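Local coordinates for protein glycoside Hydrolase (Bacteroides plebeius, PDB 5T3B) that probably hydrolyses glycosidic bonds of a polysaccharide, as a family 50 glycoside hydrolase of a type enriched in gut Bacteroidetes, at residues Y122-A127 against G160-C165; F129-N134 against D146-K151; G139-S144 against N454-T459. All coordinates share one frame; numbering follows the deposited sequence.

Contact 1: Y122-A127 against G160-C165; sequences YVRGIA and GFHSVC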
# COMPACT_ATOMS: atom_id res chain seq x y z
N TYR A 122 -2.58 -2.91 13.60
CA TYR A 122 -3.28 -2.31 12.50
C TYR A 122 -2.28 -1.45 11.77
O TYR A 122 -1.70 -0.52 12.35
CB TYR A 122 -4.51 -1.52 12.96
CG TYR A 122 -5.39 -1.19 11.78
CD1 TYR A 122 -6.25 -2.13 11.25
CD2 TYR A 122 -5.27 0.01 11.10
CE1 TYR A 122 -7.00 -1.86 10.13
CE2 TYR A 122 -6.01 0.26 9.94
CZ TYR A 122 -6.90 -0.68 9.47
OH TYR A 122 -7.63 -0.43 8.35
N VAL A 123 -2.01 -1.75 10.49
CA VAL A 123 -0.89 -1.10 9.82
C VAL A 123 -1.22 0.38 9.58
O VAL A 123 -2.23 0.71 8.94
CB VAL A 123 -0.54 -1.75 8.47
CG1 VAL A 123 0.62 -1.04 7.84
CG2 VAL A 123 -0.21 -3.23 8.69
N ARG A 124 -0.34 1.28 10.08
CA ARG A 124 -0.39 2.71 9.80
C ARG A 124 1.03 3.13 9.46
O ARG A 124 1.86 3.26 10.32
CB ARG A 124 -0.97 3.46 10.98
CG ARG A 124 -2.48 3.29 11.14
CD ARG A 124 -2.94 3.30 12.59
NE ARG A 124 -2.39 2.12 13.26
CZ ARG A 124 -2.01 2.04 14.53
NH1 ARG A 124 -2.35 2.98 15.40
NH2 ARG A 124 -1.29 0.99 14.90
N GLY A 125 1.28 3.22 8.14
CA GLY A 125 2.59 3.46 7.65
C GLY A 125 2.76 4.77 6.88
O GLY A 125 1.79 5.43 6.53
N ILE A 126 4.03 5.08 6.66
CA ILE A 126 4.44 6.23 5.88
C ILE A 126 5.37 5.75 4.76
O ILE A 126 6.30 4.98 5.02
CB ILE A 126 5.17 7.27 6.76
CG1 ILE A 126 4.27 7.77 7.83
CG2 ILE A 126 5.78 8.37 5.88
CD1 ILE A 126 3.27 8.71 7.38
N ALA A 127 5.09 6.15 3.53
CA ALA A 127 5.91 5.76 2.40
C ALA A 127 7.13 6.68 2.21
O ALA A 127 7.12 7.86 2.61
CB ALA A 127 5.10 5.76 1.10
N GLY A 160 0.44 8.10 15.72
CA GLY A 160 -0.10 6.75 15.48
C GLY A 160 0.35 6.08 14.20
O GLY A 160 -0.33 5.15 13.75
N PHE A 161 1.52 6.48 13.68
CA PHE A 161 2.18 5.75 12.60
C PHE A 161 3.34 4.97 13.21
O PHE A 161 4.12 5.52 13.97
CB PHE A 161 2.72 6.71 11.53
CG PHE A 161 1.68 7.38 10.68
CD1 PHE A 161 1.03 6.68 9.65
CD2 PHE A 161 1.34 8.70 10.86
CE1 PHE A 161 0.11 7.32 8.84
CE2 PHE A 161 0.46 9.34 10.04
CZ PHE A 161 -0.18 8.65 9.03
N HIS A 162 3.52 3.75 12.70
CA HIS A 162 4.53 2.83 13.27
C HIS A 162 5.42 2.13 12.31
O HIS A 162 6.34 1.44 12.70
CB HIS A 162 3.85 1.83 14.20
CG HIS A 162 3.11 2.47 15.35
ND1 HIS A 162 3.75 2.81 16.53
CD2 HIS A 162 1.84 2.93 15.47
CE1 HIS A 162 2.87 3.39 17.32
NE2 HIS A 162 1.72 3.52 16.69
N SER A 163 5.12 2.28 11.01
CA SER A 163 5.87 1.61 9.98
C SER A 163 6.28 2.56 8.85
O SER A 163 5.56 3.59 8.64
CB SER A 163 5.08 0.48 9.37
OG SER A 163 4.65 -0.47 10.31
N VAL A 164 7.36 2.19 8.17
CA VAL A 164 7.73 2.88 6.96
C VAL A 164 7.72 1.84 5.86
O VAL A 164 8.30 0.75 6.01
CB VAL A 164 9.07 3.62 7.10
CG1 VAL A 164 8.86 4.80 8.03
CG2 VAL A 164 10.20 2.74 7.54
N CYS A 165 7.09 2.13 4.74
CA CYS A 165 6.79 1.15 3.71
C CYS A 165 7.10 1.70 2.36
O CYS A 165 6.39 2.59 1.89
CB CYS A 165 5.33 0.69 3.80
SG CYS A 165 4.75 0.08 5.41
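Arg124 leans across the start of segment 160-165, its CB 3.3 Å from Gly160 O. From there CG and CD pass over the same carbonyl, CD 3.4 Å from Gly160 O, and bends at chi2 and chi3 swing the guanidinium toward Tyr122 O. NE and NH2 thereby grip this atom side-on, NE 2.9 Å from Tyr122 O, which lies in the guanidinium plane. CD2 of His162 lies over a face of this group, 3.7 Å from Arg124 NH2, while NH1 bonds to Tyr79 OH and Asn469 O. Tyr79 OH also meets His162 NE2, so several polar partners hold the buried arginine. Its backbone O takes the N-H of His162 almost straight (168°). Farther on, isoleucine suits its place because its longer arm sets Ile126 CD1 over the centre of the Phe161 ring, a CH-pi contact 3.6 Å from the centroid. Gly125 fits where a CB would crowd Cys165 SG. Ile126 N bonds to Ser163 O, and Cys165 N to Ile126 O at 3.0 Å. These parallel strands, linked through helices 135-141 and 145-158, with 120-126 also paired to 432-437 and 163-165 to 188-190, are consistent with the (beta/alpha)8 barrel known in family 50 relatives.

Contact 2: F129-N134 against D146-K151; sequences FRMDGN and DDWVAK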
# COMPACT_ATOMS: atom_id res chain seq x y z
N PHE A 129 10.28 6.95 3.31
CA PHE A 129 10.99 7.51 4.44
C PHE A 129 12.50 7.49 4.07
O PHE A 129 13.22 6.48 4.16
CB PHE A 129 10.75 6.69 5.70
CG PHE A 129 11.41 7.23 6.92
CD1 PHE A 129 11.10 8.49 7.43
CD2 PHE A 129 12.39 6.50 7.58
CE1 PHE A 129 11.73 9.00 8.54
CE2 PHE A 129 13.04 7.03 8.68
CZ PHE A 129 12.70 8.29 9.14
N ARG A 130 12.96 8.67 3.67
CA ARG A 130 14.30 8.90 3.14
C ARG A 130 14.63 10.35 3.37
O ARG A 130 13.74 11.20 3.60
CB ARG A 130 14.42 8.49 1.69
CG ARG A 130 13.54 9.21 0.78
CD ARG A 130 13.67 8.59 -0.63
NE ARG A 130 14.97 9.02 -1.13
CZ ARG A 130 15.25 9.10 -2.42
NH1 ARG A 130 14.36 8.72 -3.35
NH2 ARG A 130 16.42 9.57 -2.80
N MET A 131 15.93 10.66 3.36
CA MET A 131 16.40 12.03 3.59
C MET A 131 16.44 12.82 2.32
O MET A 131 17.49 13.17 1.84
CB MET A 131 17.77 12.01 4.30
CG MET A 131 17.64 11.42 5.72
SD MET A 131 19.24 10.98 6.46
CE MET A 131 19.58 9.46 5.61
N ASP A 132 15.26 13.06 1.75
CA ASP A 132 15.16 13.69 0.41
C ASP A 132 14.44 15.03 0.44
O ASP A 132 13.74 15.43 -0.47
CB ASP A 132 14.66 12.69 -0.65
CG ASP A 132 13.22 12.38 -0.56
OD1 ASP A 132 12.61 12.65 0.45
OD2 ASP A 132 12.72 11.80 -1.53
N GLY A 133 14.69 15.76 1.55
CA GLY A 133 14.30 17.14 1.65
C GLY A 133 15.47 18.08 1.54
O GLY A 133 16.58 17.69 1.15
N ASN A 134 15.22 19.32 1.91
CA ASN A 134 16.28 20.37 1.84
C ASN A 134 17.41 20.00 2.82
O ASN A 134 17.18 19.83 4.01
CB ASN A 134 15.66 21.72 2.19
CG ASN A 134 16.67 22.81 2.13
OD1 ASN A 134 17.49 22.93 2.98
ND2 ASN A 134 16.67 23.58 1.10
N ASP A 146 21.23 8.49 12.51
CA ASP A 146 20.57 7.90 13.68
C ASP A 146 19.56 8.84 14.35
O ASP A 146 18.44 8.44 14.74
CB ASP A 146 21.66 7.43 14.66
CG ASP A 146 21.11 6.91 16.00
OD1 ASP A 146 20.40 5.91 16.01
OD2 ASP A 146 21.32 7.55 17.06
N ASP A 147 20.00 10.09 14.52
CA ASP A 147 19.11 11.08 15.12
C ASP A 147 17.83 11.26 14.31
O ASP A 147 16.76 11.41 14.86
CB ASP A 147 19.88 12.41 15.31
CG ASP A 147 19.15 13.43 16.14
OD1 ASP A 147 18.70 13.10 17.25
OD2 ASP A 147 19.09 14.60 15.66
N TRP A 148 17.99 11.27 13.00
CA TRP A 148 16.85 11.35 12.11
C TRP A 148 15.87 10.17 12.31
O TRP A 148 14.68 10.38 12.47
CB TRP A 148 17.33 11.48 10.68
CG TRP A 148 16.26 11.34 9.63
CD1 TRP A 148 15.22 12.19 9.38
CD2 TRP A 148 16.10 10.27 8.68
NE1 TRP A 148 14.46 11.74 8.34
CE2 TRP A 148 14.96 10.56 7.92
CE3 TRP A 148 16.82 9.09 8.44
CZ2 TRP A 148 14.55 9.71 6.88
CZ3 TRP A 148 16.41 8.23 7.44
CH2 TRP A 148 15.28 8.54 6.71
N VAL A 149 16.40 8.96 12.36
CA VAL A 149 15.51 7.80 12.56
C VAL A 149 14.86 7.87 13.93
O VAL A 149 13.65 7.65 14.09
CB VAL A 149 16.16 6.44 12.30
CG1 VAL A 149 15.08 5.39 12.42
CG2 VAL A 149 16.84 6.40 10.95
N ALA A 150 15.66 8.20 14.95
CA ALA A 150 15.11 8.21 16.31
C ALA A 150 14.02 9.25 16.49
O ALA A 150 12.95 9.00 17.08
CB ALA A 150 16.25 8.42 17.28
N LYS A 151 14.33 10.47 16.03
CA LYS A 151 13.34 11.50 16.13
C LYS A 151 12.09 11.18 15.35
O LYS A 151 10.98 11.49 15.77
CB LYS A 151 13.91 12.83 15.67
CG LYS A 151 14.81 13.53 16.68
CD LYS A 151 15.56 14.73 16.05
CE LYS A 151 16.15 15.61 17.14
NZ LYS A 151 17.23 16.48 16.57
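The loop carrying Phe129 and Met131 passes the first turns of helix 145-158 without a backbone bond to it; the nearest CA atoms, of Met131 and Trp148, are 8.6 Å apart, and side chains fill the distance. The arrangement is an offset stack on one face of an indole, with CH-pi and Met-aromatic contacts on the other. Met131 is the centre of an inverse gamma turn, and the loop sets Phe129 and Met131 on opposite faces of Trp148, whose CB points at it. On one face the Phe129 ring lies almost parallel to the six-membered ring of Trp148 (planes at 8°, centroids 4.0 Å apart), displaced so that Phe129 CZ and Trp148 CZ2 come within 3.2 Å, a tight fit. Phe129 reaches there with CG trans to the backbone N (chi1 -178°), its ring edge meeting Val149. A large flat indole suits this place because both faces are used and its NE1 still has a partner, Tyr440 OH. Phe138 and Tyr142 meet the same indole edge-to-face. The flexible, unbranched Met131 lies on the remaining face: CG stands 3.4 Å from the centroid of the six-membered ring, and the chain bends about the CG-SD bond, with SD 3.7 Å from Trp148 CE3.

Contact 3: G139-S144 against N454-T459; sequences GKLYSS and NYKPYT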
# COMPACT_ATOMS: atom_id res chain seq x y z
N GLY A 139 20.16 19.50 8.28
CA GLY A 139 21.26 19.69 9.20
C GLY A 139 20.92 20.44 10.44
O GLY A 139 21.52 20.24 11.48
N LYS A 140 19.97 21.33 10.34
CA LYS A 140 19.51 22.12 11.50
C LYS A 140 18.60 21.30 12.41
O LYS A 140 18.52 21.59 13.61
CB LYS A 140 18.78 23.38 11.05
CG LYS A 140 19.66 24.34 10.30
CD LYS A 140 18.80 25.52 9.83
CE LYS A 140 19.47 26.36 8.78
NZ LYS A 140 18.44 27.29 8.26
N LEU A 141 17.90 20.32 11.85
CA LEU A 141 16.91 19.57 12.61
C LEU A 141 17.38 18.21 13.10
O LEU A 141 16.75 17.66 14.02
CB LEU A 141 15.65 19.39 11.76
CG LEU A 141 14.89 20.72 11.49
CD1 LEU A 141 13.83 20.51 10.43
CD2 LEU A 141 14.27 21.26 12.74
N TYR A 142 18.42 17.66 12.48
CA TYR A 142 18.89 16.31 12.78
C TYR A 142 20.39 16.32 12.75
O TYR A 142 20.97 16.82 11.80
CB TYR A 142 18.36 15.30 11.73
CG TYR A 142 16.87 15.31 11.52
CD1 TYR A 142 16.32 16.04 10.46
CD2 TYR A 142 15.99 14.71 12.38
CE1 TYR A 142 14.94 16.08 10.26
CE2 TYR A 142 14.59 14.75 12.15
CZ TYR A 142 14.09 15.46 11.06
OH TYR A 142 12.77 15.50 10.81
N SER A 143 21.00 15.72 13.77
CA SER A 143 22.44 15.79 13.93
C SER A 143 23.19 14.64 13.29
O SER A 143 24.40 14.67 13.18
CB SER A 143 22.76 15.89 15.42
OG SER A 143 22.36 14.73 16.07
N SER A 144 22.44 13.63 12.84
CA SER A 144 23.02 12.40 12.29
C SER A 144 21.88 11.61 11.66
O SER A 144 20.70 11.90 11.93
CB SER A 144 23.65 11.55 13.36
OG SER A 144 22.74 11.06 14.30
N ASN A 454 11.19 21.18 3.87
CA ASN A 454 12.08 21.54 4.97
C ASN A 454 11.89 20.74 6.23
O ASN A 454 12.31 21.16 7.30
CB ASN A 454 12.01 23.03 5.29
CG ASN A 454 12.31 23.85 4.11
OD1 ASN A 454 13.23 23.58 3.35
ND2 ASN A 454 11.43 24.84 3.88
N TYR A 455 11.27 19.57 6.09
CA TYR A 455 11.04 18.65 7.20
C TYR A 455 10.11 19.20 8.28
O TYR A 455 10.13 18.74 9.40
CB TYR A 455 12.35 18.13 7.79
CG TYR A 455 13.25 17.38 6.88
CD1 TYR A 455 13.20 15.97 6.79
CD2 TYR A 455 14.21 18.00 6.05
CE1 TYR A 455 14.04 15.29 5.98
CE2 TYR A 455 15.05 17.34 5.21
CZ TYR A 455 15.00 15.94 5.15
OH TYR A 455 15.80 15.19 4.33
N LYS A 456 9.23 20.13 7.92
CA LYS A 456 8.24 20.63 8.88
C LYS A 456 6.89 19.93 8.72
O LYS A 456 6.31 19.99 7.65
CB LYS A 456 8.10 22.11 8.74
CG LYS A 456 9.39 22.87 9.07
CD LYS A 456 10.29 22.27 10.16
CE LYS A 456 11.21 23.38 10.64
NZ LYS A 456 10.39 24.54 11.07
N PRO A 457 6.40 19.29 9.78
CA PRO A 457 5.11 18.63 9.67
C PRO A 457 4.00 19.61 9.35
O PRO A 457 3.95 20.76 9.87
CB PRO A 457 4.89 18.03 11.05
CG PRO A 457 6.30 17.82 11.58
CD PRO A 457 7.02 19.03 11.10
N TYR A 458 3.04 19.15 8.54
CA TYR A 458 1.81 19.89 8.32
C TYR A 458 0.90 19.56 9.50
O TYR A 458 0.15 18.60 9.47
CB TYR A 458 1.22 19.48 6.99
CG TYR A 458 1.94 20.00 5.82
CD1 TYR A 458 1.83 21.36 5.46
CD2 TYR A 458 2.68 19.19 5.00
CE1 TYR A 458 2.48 21.85 4.34
CE2 TYR A 458 3.32 19.68 3.87
CZ TYR A 458 3.21 21.04 3.53
OH TYR A 458 3.80 21.55 2.40
N THR A 459 0.94 20.43 10.53
CA THR A 459 0.29 20.12 11.79
C THR A 459 -1.23 19.99 11.69
O THR A 459 -1.82 19.22 12.46
CB THR A 459 0.75 21.08 12.87
OG1 THR A 459 0.34 22.33 12.53
CG2 THR A 459 2.12 21.18 12.98
O HOH W 1 10.60 17.17 11.52
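Leu141 and Tyr142, where helix 135-141 ends, pack on Tyr455 of the loop that leads from strand 432-437 to helix 459-469. The motif is an offset edge-to-face aromatic pair with a water bridge beside it, and it joins two parts of the fold some 310 residues apart in sequence. The edge of Tyr142 is turned toward the face of Tyr455, with the planes at 71° and the centroids 5.6 Å apart. Closest in the pair are Tyr142 CE1 and Tyr455 CD1, at 3.9 Å. With CG trans to its carbonyl carbon (chi1 -53°), Tyr142 sends its ring across to the loop, and the hydroxyl at its far end passes Tyr455 CB. Tyrosine suits the place because its ring packs while its OH bonds to a water 2.8 Å away; that water donates to Tyr455 O at 2.7 Å and so ties the ring to the loop backbone. A leucine here would probably leave the bridging water without its partner on the helix side and the face of Tyr455 without an aromatic edge. Tyr455 adopts a left-handed backbone conformation (phi 65°), unusual for a residue with a side chain, and its OH is bonded to Gly133 N, so its hydroxyl and its carbonyl oxygen each have a partner. Beside the ring pair, leucine suits its place because its branched aliphatic tip brings a methyl to the loop: Leu141 CD1 lies 3.9 Å from Tyr455 CB and 3.5 Å from Asn454 O.

How the contacts relate
The three contacts follow one another outward from the strands toward the surface, their centres about 10, 21 and 25 Å from the centre of the chain. Contact 2 is nested in the loop closed by contact 1; they touch where Val164 CG1 packs on Phe129 CB at 3.5 Å, with centres about 15 Å apart. Contacts 2 and 3 are closer, about 8 Å between centres, and are joined by a probable hydrogen bond from Lys151 NZ to Leu141 O (2.9 Å). Contacts 1 and 3 do not touch, their nearest atoms about 9 Å apart. Tyr440 meets Ile126, Phe129 and Tyr455, one from each contact.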